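Mandelate racemase/muconate lactonizing protein (Paenibacillus sp., PDB 3V5C) probably dehydrates galacturonate as a magnesium-dependent lyase of the enolase superfamily. Local coordinates at residues G108-Y112 with V359-F365; K162-H166 with I352-E356; I169-R173 with R186-V191. The protein carries 1 engineered substitution. One frame throughout, in Å; residues are numbered along the deposited sequence.

Contact 1: G108-Y112 with V359-F365; sequences GKPVY and VPATPGF
Pro-110 and Gly-364 form a single beta bridge, just where the chain leaves one helix and enters the next. Two backbone hydrogen bonds make the bridge. Gly-364 N donates to Lys-109 O at 2.9 Å, and Gly-364 O accepts from Val-111 N at 2.9 Å, so Gly-364 is both donor and acceptor, through the peptide groups on its two sides. In each bond the donor sits above the carbonyl plane. Gly-364 O also receives a CA-H...O contact from Pro-110, whose own nitrogen, locked in the ring, has no proton to offer. Val-111 N belongs to the first turn of helix 111-115, where amides lack helical partners, and Gly-364 O supplies one. Gly-364 has a phi of 63°, a backbone shape that glycine adopts easily.

Two waters serve three further carbonyls. One molecule donates to Ala-361 O at 2.8 Å and, weakly, to Gly-108 O. A second joins Tyr-112 OH to Val-359 O, lying 2.6 Å from the hydroxyl oxygen. The Tyr-112 ring turns back toward the loop because CG stands between the backbone N and carbonyl carbon (chi1 67°). This brings Pro-360 O to the ring edge, 3.5 Å from Tyr-112 CE2, and Pro-110 CG over one face, toward the rim.

On the apolar side Val-111 CG2 makes a CH-pi contact over the centre of the Phe-365 ring, 3.7 Å from its centroid. His-324 of helix 317-325 meets the same Phe-365 ring edge-to-face, and Asp-101 of helix 92-107 accepts from Phe-365 N. The chemistry implies a junction whose register is fixed by the paired backbone bonds, with the two waters linking further carbonyls and Val-111 on the Phe-365 ring adding apolar contact.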
# COMPACT_ATOMS: atom_id res chain seq x y z
N GLY A 108 -19.46 5.36 15.36
CA GLY A 108 -19.86 3.98 15.14
C GLY A 108 -19.96 3.67 13.65
O GLY A 108 -20.91 3.04 13.21
N LYS A 109 -18.97 4.13 12.89
CA LYS A 109 -18.94 3.94 11.45
C LYS A 109 -17.55 3.51 11.01
O LYS A 109 -16.57 3.93 11.62
CB LYS A 109 -19.31 5.23 10.72
CG LYS A 109 -20.78 5.63 10.88
CD LYS A 109 -21.07 6.97 10.24
CE LYS A 109 -22.54 7.33 10.40
NZ LYS A 109 -22.86 8.62 9.76
N PRO A 110 -17.47 2.64 9.99
CA PRO A 110 -16.15 2.34 9.42
C PRO A 110 -15.64 3.57 8.67
O PRO A 110 -16.43 4.37 8.16
CB PRO A 110 -16.44 1.21 8.43
CG PRO A 110 -17.86 1.48 7.98
CD PRO A 110 -18.54 1.94 9.26
N VAL A 111 -14.33 3.74 8.61
CA VAL A 111 -13.77 4.90 7.92
C VAL A 111 -14.24 5.01 6.47
O VAL A 111 -14.51 6.12 5.99
CB VAL A 111 -12.24 4.89 7.98
CG1 VAL A 111 -11.64 5.88 6.96
CG2 VAL A 111 -11.79 5.20 9.41
N TYR A 112 -14.37 3.88 5.79
CA TYR A 112 -14.80 3.96 4.40
C TYR A 112 -16.13 4.71 4.24
O TYR A 112 -16.29 5.46 3.28
CB TYR A 112 -14.78 2.59 3.70
CG TYR A 112 -15.78 1.57 4.19
CD1 TYR A 112 -17.12 1.64 3.80
CD2 TYR A 112 -15.37 0.50 4.99
CE1 TYR A 112 -18.03 0.68 4.22
CE2 TYR A 112 -16.28 -0.45 5.42
CZ TYR A 112 -17.62 -0.35 5.03
OH TYR A 112 -18.51 -1.30 5.45
N VAL A 359 -13.37 -5.86 3.56
CA VAL A 359 -13.19 -4.91 4.65
C VAL A 359 -14.42 -4.96 5.56
O VAL A 359 -15.54 -4.83 5.06
CB VAL A 359 -13.00 -3.48 4.09
CG1 VAL A 359 -12.74 -2.49 5.24
CG2 VAL A 359 -11.84 -3.43 3.11
N PRO A 360 -14.23 -5.15 6.87
CA PRO A 360 -15.39 -5.26 7.78
C PRO A 360 -16.09 -3.91 7.94
O PRO A 360 -15.48 -2.86 7.76
CB PRO A 360 -14.74 -5.67 9.12
CG PRO A 360 -13.35 -5.09 9.03
CD PRO A 360 -12.96 -5.35 7.59
N ALA A 361 -17.39 -3.93 8.27
CA ALA A 361 -18.15 -2.71 8.47
C ALA A 361 -18.10 -2.22 9.92
O ALA A 361 -18.94 -1.41 10.34
CB ALA A 361 -19.60 -2.91 8.03
N THR A 362 -17.11 -2.68 10.66
CA THR A 362 -16.93 -2.31 12.05
C THR A 362 -16.32 -0.91 12.21
O THR A 362 -15.78 -0.35 11.26
CB THR A 362 -16.07 -3.35 12.76
OG1 THR A 362 -14.94 -3.63 11.94
CG2 THR A 362 -16.86 -4.66 12.91
N PRO A 363 -16.43 -0.32 13.40
CA PRO A 363 -16.05 1.09 13.54
C PRO A 363 -14.58 1.37 13.25
O PRO A 363 -13.70 0.52 13.49
CB PRO A 363 -16.37 1.40 15.01
CG PRO A 363 -17.41 0.37 15.40
CD PRO A 363 -17.01 -0.87 14.65
N GLY A 364 -14.32 2.57 12.76
CA GLY A 364 -12.97 3.02 12.46
C GLY A 364 -12.34 2.17 11.38
O GLY A 364 -12.96 1.89 10.33
N PHE A 365 -11.12 1.73 11.61
CA PHE A 365 -10.46 0.87 10.63
C PHE A 365 -10.70 -0.62 10.88
O PHE A 365 -10.13 -1.45 10.20
CB PHE A 365 -8.95 1.17 10.52
CG PHE A 365 -8.63 2.49 9.86
CD1 PHE A 365 -8.66 2.63 8.47
CD2 PHE A 365 -8.34 3.60 10.64
CE1 PHE A 365 -8.38 3.86 7.86
CE2 PHE A 365 -8.04 4.82 10.05
CZ PHE A 365 -8.07 4.96 8.65
O HOH W 1 -19.36 0.55 12.36
O HOH W 2 -18.00 -3.69 4.57

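Contact 2: K162-H166 with I352-E356; sequences KGQRH and IENGE
A Schellman motif ends helix 145-161 at Gly-163, and the loop that follows packs on the type I' turn from Glu-353 to Glu-356. A backbone hydrogen bond runs across from Gly-355 N to Gly-163 O; it is 2.8 Å long and meets the oxygen almost head-on (174° at the oxygen). Gly-163 itself is pressed close to the turn: its oxygen is 3.5 Å from Ile-352 CG2, the branch set anti to the backbone N. The same methyl meets the Gln-164 amide at NE2, 3.7 Å away.

The turn is the hairpin link between strands 351-353 and 356-359, the latter antiparallel to barrel strand 126-135, while the loop leads into barrel strand 167-170; the contact therefore fastens the hairpin to an alpha-to-beta connection of the TIM barrel. Arg-165 bends at chi2 (-67°), bringing CG to 3.5 Å from Gly-355 N. Its guanidinium runs beside the Asn-354 side chain, the two planes 70° apart, and makes a cation-pi contact with Tyr-160, while NH1 turns back to Gln-164 O and Tyr-160 O.

His-166 lays one ring face over Arg-165 CB and turns an edge to Gly-355 O, with CD2 3.7 Å from that oxygen. Two waters at His-166 NE2 extend this edge, one donating to Gly-355 O and the other to Asn-354 O, whereas His-166 ND1 is paired with the backbone N of Lys-203.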
# COMPACT_ATOMS: atom_id res chain seq x y z
N LYS A 162 -4.45 -19.14 -0.08
CA LYS A 162 -4.98 -18.20 0.90
C LYS A 162 -5.86 -17.11 0.27
O LYS A 162 -6.09 -16.05 0.88
CB LYS A 162 -3.84 -17.58 1.72
CG LYS A 162 -3.05 -18.61 2.54
CD LYS A 162 -2.02 -17.95 3.46
CE LYS A 162 -0.80 -17.46 2.69
NZ LYS A 162 0.30 -17.03 3.62
N GLY A 163 -6.35 -17.36 -0.94
CA GLY A 163 -7.32 -16.48 -1.57
C GLY A 163 -6.77 -15.50 -2.59
O GLY A 163 -7.54 -14.73 -3.16
N GLN A 164 -5.46 -15.50 -2.81
CA GLN A 164 -4.87 -14.54 -3.76
C GLN A 164 -5.09 -15.03 -5.20
O GLN A 164 -4.97 -16.23 -5.47
CB GLN A 164 -3.37 -14.35 -3.52
CG GLN A 164 -3.02 -13.74 -2.15
CD GLN A 164 -3.53 -12.32 -1.96
OE1 GLN A 164 -3.66 -11.55 -2.92
NE2 GLN A 164 -3.81 -11.96 -0.71
N ARG A 165 -5.43 -14.11 -6.11
CA ARG A 165 -5.61 -14.45 -7.52
C ARG A 165 -4.72 -13.62 -8.45
O ARG A 165 -4.55 -13.96 -9.63
CB ARG A 165 -7.09 -14.28 -7.92
CG ARG A 165 -8.04 -15.23 -7.18
CD ARG A 165 -7.79 -16.69 -7.60
NE ARG A 165 -8.69 -17.64 -6.92
CZ ARG A 165 -8.38 -18.28 -5.79
NH1 ARG A 165 -7.21 -18.07 -5.18
NH2 ARG A 165 -9.25 -19.14 -5.26
N HIS A 166 -4.18 -12.54 -7.91
CA HIS A 166 -3.36 -11.59 -8.68
C HIS A 166 -2.03 -11.45 -8.01
O HIS A 166 -1.95 -11.47 -6.77
CB HIS A 166 -4.08 -10.25 -8.71
CG HIS A 166 -5.53 -10.38 -9.06
ND1 HIS A 166 -5.95 -10.90 -10.26
CD2 HIS A 166 -6.65 -10.10 -8.35
CE1 HIS A 166 -7.27 -10.93 -10.29
NE2 HIS A 166 -7.72 -10.44 -9.14
N ILE A 352 -9.49 -12.55 2.99
CA ILE A 352 -9.19 -12.59 1.57
C ILE A 352 -9.94 -13.74 0.90
O ILE A 352 -9.96 -14.87 1.40
CB ILE A 352 -7.68 -12.83 1.29
CG1 ILE A 352 -6.79 -11.86 2.07
CG2 ILE A 352 -7.41 -12.77 -0.22
CD1 ILE A 352 -7.12 -10.41 1.85
N GLU A 353 -10.57 -13.45 -0.23
CA GLU A 353 -11.28 -14.49 -0.98
C GLU A 353 -11.31 -14.09 -2.44
O GLU A 353 -11.64 -12.96 -2.79
CB GLU A 353 -12.70 -14.68 -0.42
CG GLU A 353 -13.52 -15.74 -1.15
CD GLU A 353 -14.98 -15.80 -0.67
OE1 GLU A 353 -15.23 -15.64 0.54
OE2 GLU A 353 -15.87 -16.01 -1.52
N ASN A 354 -10.91 -15.02 -3.31
CA ASN A 354 -10.99 -14.78 -4.75
C ASN A 354 -10.38 -13.47 -5.22
O ASN A 354 -10.96 -12.76 -6.05
CB ASN A 354 -12.44 -14.92 -5.22
CG ASN A 354 -12.95 -16.34 -5.11
OD1 ASN A 354 -12.22 -17.30 -5.39
ND2 ASN A 354 -14.20 -16.50 -4.68
N GLY A 355 -9.22 -13.14 -4.67
CA GLY A 355 -8.46 -12.00 -5.17
C GLY A 355 -8.99 -10.66 -4.69
O GLY A 355 -8.73 -9.64 -5.32
N GLU A 356 -9.75 -10.69 -3.60
CA GLU A 356 -10.31 -9.48 -3.00
C GLU A 356 -10.18 -9.51 -1.49
O GLU A 356 -10.28 -10.58 -0.85
CB GLU A 356 -11.79 -9.33 -3.36
CG GLU A 356 -12.10 -9.35 -4.86
CD GLU A 356 -13.59 -9.29 -5.18
OE1 GLU A 356 -14.35 -10.13 -4.65
OE2 GLU A 356 -14.00 -8.41 -5.95
O HOH W 3 -9.79 -8.83 -7.77
O HOH W 4 -10.39 -11.61 -8.57

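Contact 3: I169-R173 with R186-V191; sequences IKVGR and RDIAIV
The carboxylate of Asp-187 receives both a salt bridge from Arg-173 and backbone amides from the turn beyond strand 167-170. Arg-173 NH2 reaches Asp-187 OD1 at 3.0 Å, with the oxygen in the guanidinium plane and approached from its anti side. Arg-173 N binds the same oxygen at 3.2 Å on the syn lone pair, so two donors of one arginine grip OD1. Gly-172 N meets Asp-187 OD2 at 2.8 Å from above the carboxylate plane, and Tyr-212 OH is a further partner of OD2. This number of donors around a buried acid would probably favour its ionised form.

Strand 167-170 and helix 180-198 are the first two elements of a beta-alpha-beta unit of the TIM barrel completed by strand 204-207, and the acid on the helix thus holds the loop that joins them. Arg-173 is extended from CG to NE (chi2 165°, chi3 171°), which lays its chain alongside Asp-187 with the guanidinium and carboxylate planes 72° apart. NH2 also turns back to Lys-170 O at 3.1 Å, fixing the group's rotation, and NH1 forms a salt bridge with Asp-139, whose other oxygen pairs with Arg-186 NH1, while Arg-186 NH2 donates to Leu-142 O. The two arginines thus share an anion between them.

Outward from the charges the contact becomes apolar. Ile-190 CD1 lies over one guanidinium face, offset toward the rim, and the Arg-186 and Arg-173 side chains cross at about a right angle, CG of the first 3.5 Å from CD of the second. Nearer the strand, Ile-169 CG2 touches both Ile-190 CG2, at 4.0 Å, and Val-191 CG2. Val-171 sets its CB against the Asp-187 carboxyl carbon, and its CG1 methyl touches Val-191 CG2 at 3.8 Å.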
# COMPACT_ATOMS: atom_id res chain seq x y z
N ILE A 169 5.24 -9.69 -9.31
CA ILE A 169 6.47 -10.44 -9.35
C ILE A 169 7.66 -9.49 -9.41
O ILE A 169 7.71 -8.62 -10.27
CB ILE A 169 6.48 -11.34 -10.59
CG1 ILE A 169 5.26 -12.26 -10.58
CG2 ILE A 169 7.79 -12.14 -10.63
CD1 ILE A 169 4.88 -12.79 -11.96
N LYS A 170 8.59 -9.62 -8.47
CA LYS A 170 9.80 -8.84 -8.54
C LYS A 170 10.65 -9.31 -9.71
O LYS A 170 10.83 -10.52 -9.89
CB LYS A 170 10.59 -8.92 -7.23
CG LYS A 170 9.89 -8.27 -6.04
CD LYS A 170 9.96 -6.75 -6.17
CE LYS A 170 9.36 -6.05 -4.97
NZ LYS A 170 7.92 -5.82 -5.19
N VAL A 171 11.14 -8.36 -10.50
CA VAL A 171 12.09 -8.68 -11.56
C VAL A 171 13.28 -7.71 -11.44
O VAL A 171 13.34 -6.90 -10.51
CB VAL A 171 11.44 -8.63 -12.97
CG1 VAL A 171 10.29 -9.64 -13.05
CG2 VAL A 171 10.93 -7.21 -13.29
N GLY A 172 14.25 -7.81 -12.35
CA GLY A 172 15.48 -7.06 -12.21
C GLY A 172 16.65 -7.81 -11.62
O GLY A 172 17.62 -7.21 -11.12
N ARG A 173 16.59 -9.14 -11.66
CA ARG A 173 17.63 -9.92 -11.01
C ARG A 173 19.03 -9.59 -11.54
O ARG A 173 20.01 -9.64 -10.79
CB ARG A 173 17.33 -11.40 -11.19
CG ARG A 173 16.19 -11.90 -10.34
CD ARG A 173 15.73 -13.27 -10.87
NE ARG A 173 14.78 -13.83 -9.93
CZ ARG A 173 13.53 -13.42 -9.82
NH1 ARG A 173 12.74 -13.95 -8.89
NH2 ARG A 173 13.07 -12.46 -10.63
N ARG A 186 16.21 -15.21 -16.44
CA ARG A 186 15.56 -15.84 -15.28
C ARG A 186 14.30 -15.08 -14.91
O ARG A 186 13.28 -15.70 -14.62
CB ARG A 186 16.55 -16.00 -14.11
CG ARG A 186 15.95 -16.28 -12.72
CD ARG A 186 16.02 -17.71 -12.20
NE ARG A 186 17.34 -18.35 -12.17
CZ ARG A 186 18.08 -18.62 -11.09
NH1 ARG A 186 17.70 -18.26 -9.85
NH2 ARG A 186 19.23 -19.27 -11.24
N ASP A 187 14.35 -13.74 -14.94
CA ASP A 187 13.15 -12.94 -14.70
C ASP A 187 12.02 -13.41 -15.60
O ASP A 187 10.90 -13.64 -15.14
CB ASP A 187 13.36 -11.45 -15.05
CG ASP A 187 14.22 -10.69 -14.06
OD1 ASP A 187 14.42 -11.11 -12.90
OD2 ASP A 187 14.70 -9.61 -14.49
N ILE A 188 12.31 -13.52 -16.90
CA ILE A 188 11.30 -13.85 -17.91
C ILE A 188 10.68 -15.23 -17.62
O ILE A 188 9.46 -15.38 -17.64
CB ILE A 188 11.90 -13.83 -19.32
CG1 ILE A 188 12.23 -12.38 -19.70
CG2 ILE A 188 10.90 -14.43 -20.33
CD1 ILE A 188 13.23 -12.23 -20.83
N ALA A 189 11.55 -16.21 -17.37
CA ALA A 189 11.12 -17.57 -17.08
C ALA A 189 10.22 -17.60 -15.86
O ALA A 189 9.23 -18.33 -15.82
CB ALA A 189 12.32 -18.46 -16.86
N ILE A 190 10.59 -16.85 -14.83
CA ILE A 190 9.79 -16.80 -13.61
C ILE A 190 8.41 -16.18 -13.88
O ILE A 190 7.39 -16.68 -13.42
CB ILE A 190 10.53 -16.05 -12.49
CG1 ILE A 190 11.70 -16.90 -11.98
CG2 ILE A 190 9.57 -15.69 -11.35
CD1 ILE A 190 12.64 -16.20 -11.03
N VAL A 191 8.38 -15.07 -14.59
CA VAL A 191 7.12 -14.46 -14.91
C VAL A 191 6.22 -15.41 -15.69
O VAL A 191 5.05 -15.55 -15.36
CB VAL A 191 7.29 -13.14 -15.64
CG1 VAL A 191 5.92 -12.59 -16.02
CG2 VAL A 191 8.04 -12.15 -14.73

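Overall arrangement
From the N terminus, the chain first meets contact 1 at 108-112, between helices 92-107 and 111-115, then enters the barrel. Residues 162-166 open contact 2, and three residues later 169-173 open contact 3, which 186-191 closes after twelve residues within one beta-alpha-beta unit. Contact 2 closes far later at 352-356, and contact 1 at 359-365 soon after. The three loops are nested, contact 3 inside contact 2 inside contact 1, and none cross. Contacts 1 and 3 lie on opposite sides of the chain's centre, their centres about 38 Å apart. Contacts 2 and 3 reach the same sheet; contact 1 ties the end of strand 356-359 and the loop after it to the helical region before the barrel.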